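Local coordinates for hypothetical protein BSU20280 (Bacillus subtilis subsp. subtilis, PDB 2AXP), which is an uncharacterized prophage-encoded protein that may act as a thymidylate kinase, transferring a phosphate group from ATP to dTMP, at residues 7-12 / 127-132. Sequence-based numbering, arbitrary orientation.
Sequences EGPDCC and SILELY
Y132 lays one face of its ring against the backbone of G8 and P9, where the chain leaves strand 3-7. Its chi1 of -98° falls off the usual staggered positions and, with the ring turned roughly crosswise about chi2, brings that face onto G8. The G8 CA forms a CH-pi contact with it, 4.0 Å from the ring centroid and 26° off the normal. Y132 CE2 lies 3.5 Å from G8 N. The P9 ring continues the same cover: its CD sits above the rim on the same side as G8 CA, and P9 N is 3.9 Å from Y132 CE1. At the backbone angles of G8 (phi 144°), a CB would be jammed against the carbonyl O of E7 and meet P9 CD, so the need for glycine comes from the course of the chain and not from the tyrosine ring.

Apolar contacts extend the interface from P9 along the helix. P9 CG meets L129 CD1 at 3.9 Å, the two side chains crossing at about a right angle, while P9 CB touches I128 CG2 at 4.3 Å. The same methyl group of I128 lies at the edge of the Y132 ring, in its plane. I108 of helix 105-115 packs on both P9 and L129, and V69 of helix 64-70 on Y132.

Polar groups find their clear partners beyond the interface. Y132 OH, 3.3 Å from G8 O, is hydrogen-bonded to S66 OG. The carboxylate of E7 is held by the backbone amides of F63 and S66.

The buried contact thus places helix 124-137 against the loop joining strand 3-7 to helix 14-25. This strand-loop-helix unit, with K14 at the Walker A lysine position bonded to G8 O, is consistent with a somewhat divergent P-loop, as in nucleoside monophosphate kinases.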
loop_
_atom_site.group_PDB
_atom_site.type_symbol
_atom_site.label_atom_id
_atom_site.label_comp_id
_atom_site.label_asym_id
_atom_site.label_seq_id
_atom_site.Cartn_x
_atom_site.Cartn_y
_atom_site.Cartn_z
ATOM N N GLU A 7 -17.723 0.567 0.154
ATOM C CA GLU A 7 -16.587 -0.260 0.568
ATOM C C GLU A 7 -16.006 -1.077 -0.592
ATOM O O GLU A 7 -16.709 -1.434 -1.552
ATOM C CB GLU A 7 -16.959 -1.256 1.693
ATOM C CG GLU A 7 -17.559 -0.661 2.952
ATOM C CD GLU A 7 -16.535 -0.104 3.926
ATOM O OE1 GLU A 7 -15.518 0.498 3.511
ATOM O OE2 GLU A 7 -16.779 -0.255 5.136
ATOM N N GLY A 8 -14.722 -1.399 -0.466
ATOM C CA GLY A 8 -14.066 -2.186 -1.481
ATOM C C GLY A 8 -12.634 -1.763 -1.688
ATOM O O GLY A 8 -12.207 -0.726 -1.168
ATOM N N PRO A 9 -11.875 -2.547 -2.475
ATOM C CA PRO A 9 -10.465 -2.316 -2.791
ATOM C C PRO A 9 -10.254 -1.166 -3.726
ATOM O O PRO A 9 -11.209 -0.635 -4.290
ATOM C CB PRO A 9 -10.031 -3.639 -3.388
ATOM C CG PRO A 9 -11.246 -4.062 -4.137
ATOM C CD PRO A 9 -12.386 -3.728 -3.195
ATOM N N ASP A 10 -8.997 -0.759 -3.857
ATOM C CA ASP A 10 -8.606 0.337 -4.740
ATOM C C ASP A 10 -8.854 -0.045 -6.190
ATOM O O ASP A 10 -9.247 -1.173 -6.503
ATOM C CB ASP A 10 -7.112 0.627 -4.576
ATOM C CG ASP A 10 -6.801 1.373 -3.308
ATOM O OD1 ASP A 10 -7.381 1.011 -2.258
ATOM O OD2 ASP A 10 -5.964 2.312 -3.360
ATOM N N CYS A 11 -8.613 0.912 -7.069
ATOM C CA CYS A 11 -8.758 0.674 -8.486
ATOM C C CYS A 11 -10.130 0.175 -8.894
ATOM O O CYS A 11 -10.271 -0.541 -9.895
ATOM C CB CYS A 11 -7.696 -0.319 -8.953
ATOM S SG CYS A 11 -6.031 0.369 -8.844
ATOM N N CYS A 12 -11.145 0.536 -8.120
ATOM C CA CYS A 12 -12.494 0.122 -8.454
ATOM C C CYS A 12 -13.382 1.347 -8.636
ATOM O O CYS A 12 -14.600 1.252 -8.542
ATOM C CB CYS A 12 -13.071 -0.820 -7.381
ATOM S SG CYS A 12 -12.355 -2.499 -7.306
ATOM N N SER A 127 -6.106 -12.082 -1.330
ATOM C CA SER A 127 -6.470 -12.139 0.077
ATOM C C SER A 127 -7.407 -10.983 0.444
ATOM O O SER A 127 -8.433 -11.184 1.097
ATOM C CB SER A 127 -5.214 -12.084 0.947
ATOM O OG SER A 127 -5.569 -12.075 2.318
ATOM N N ILE A 128 -7.048 -9.773 0.023
ATOM C CA ILE A 128 -7.868 -8.606 0.307
ATOM C C ILE A 128 -9.277 -8.860 -0.200
ATOM O O ILE A 128 -10.246 -8.655 0.525
ATOM C CB ILE A 128 -7.293 -7.323 -0.358
ATOM C CG1 ILE A 128 -6.072 -6.837 0.434
ATOM C CG2 ILE A 128 -8.361 -6.234 -0.429
ATOM C CD1 ILE A 128 -5.476 -5.524 -0.057
ATOM N N LEU A 129 -9.391 -9.321 -1.440
ATOM C CA LEU A 129 -10.701 -9.599 -2.010
ATOM C C LEU A 129 -11.389 -10.729 -1.279
ATOM O O LEU A 129 -12.586 -10.663 -1.009
ATOM C CB LEU A 129 -10.589 -9.960 -3.490
ATOM C CG LEU A 129 -10.831 -8.842 -4.501
ATOM C CD1 LEU A 129 -9.856 -7.704 -4.264
ATOM C CD2 LEU A 129 -10.677 -9.397 -5.904
ATOM N N GLU A 130 -10.638 -11.771 -0.956
ATOM C CA GLU A 130 -11.224 -12.906 -0.265
ATOM C C GLU A 130 -11.691 -12.467 1.119
ATOM O O GLU A 130 -12.700 -12.948 1.638
ATOM C CB GLU A 130 -10.200 -14.038 -0.172
ATOM C CG GLU A 130 -10.768 -15.356 0.314
ATOM C CD GLU A 130 -10.140 -15.797 1.617
ATOM O OE1 GLU A 130 -8.919 -16.078 1.620
ATOM O OE2 GLU A 130 -10.861 -15.856 2.639
ATOM N N LEU A 131 -10.960 -11.518 1.690
ATOM C CA LEU A 131 -11.263 -10.976 3.014
ATOM C C LEU A 131 -12.515 -10.091 3.002
ATOM O O LEU A 131 -13.360 -10.189 3.894
ATOM C CB LEU A 131 -10.068 -10.165 3.505
ATOM C CG LEU A 131 -9.819 -10.098 5.001
ATOM C CD1 LEU A 131 -9.678 -11.505 5.573
ATOM C CD2 LEU A 131 -8.554 -9.300 5.235
ATOM N N TYR A 132 -12.611 -9.222 1.993
ATOM C CA TYR A 132 -13.749 -8.319 1.847
ATOM C C TYR A 132 -15.056 -9.070 1.745
ATOM O O TYR A 132 -16.005 -8.786 2.473
ATOM C CB TYR A 132 -13.619 -7.452 0.599
ATOM C CG TYR A 132 -13.082 -6.070 0.858
ATOM C CD1 TYR A 132 -11.759 -5.756 0.575
ATOM C CD2 TYR A 132 -13.884 -5.080 1.410
ATOM C CE1 TYR A 132 -11.243 -4.491 0.839
ATOM C CE2 TYR A 132 -13.370 -3.810 1.679
ATOM C CZ TYR A 132 -12.051 -3.530 1.392
ATOM O OH TYR A 132 -11.521 -2.303 1.686
#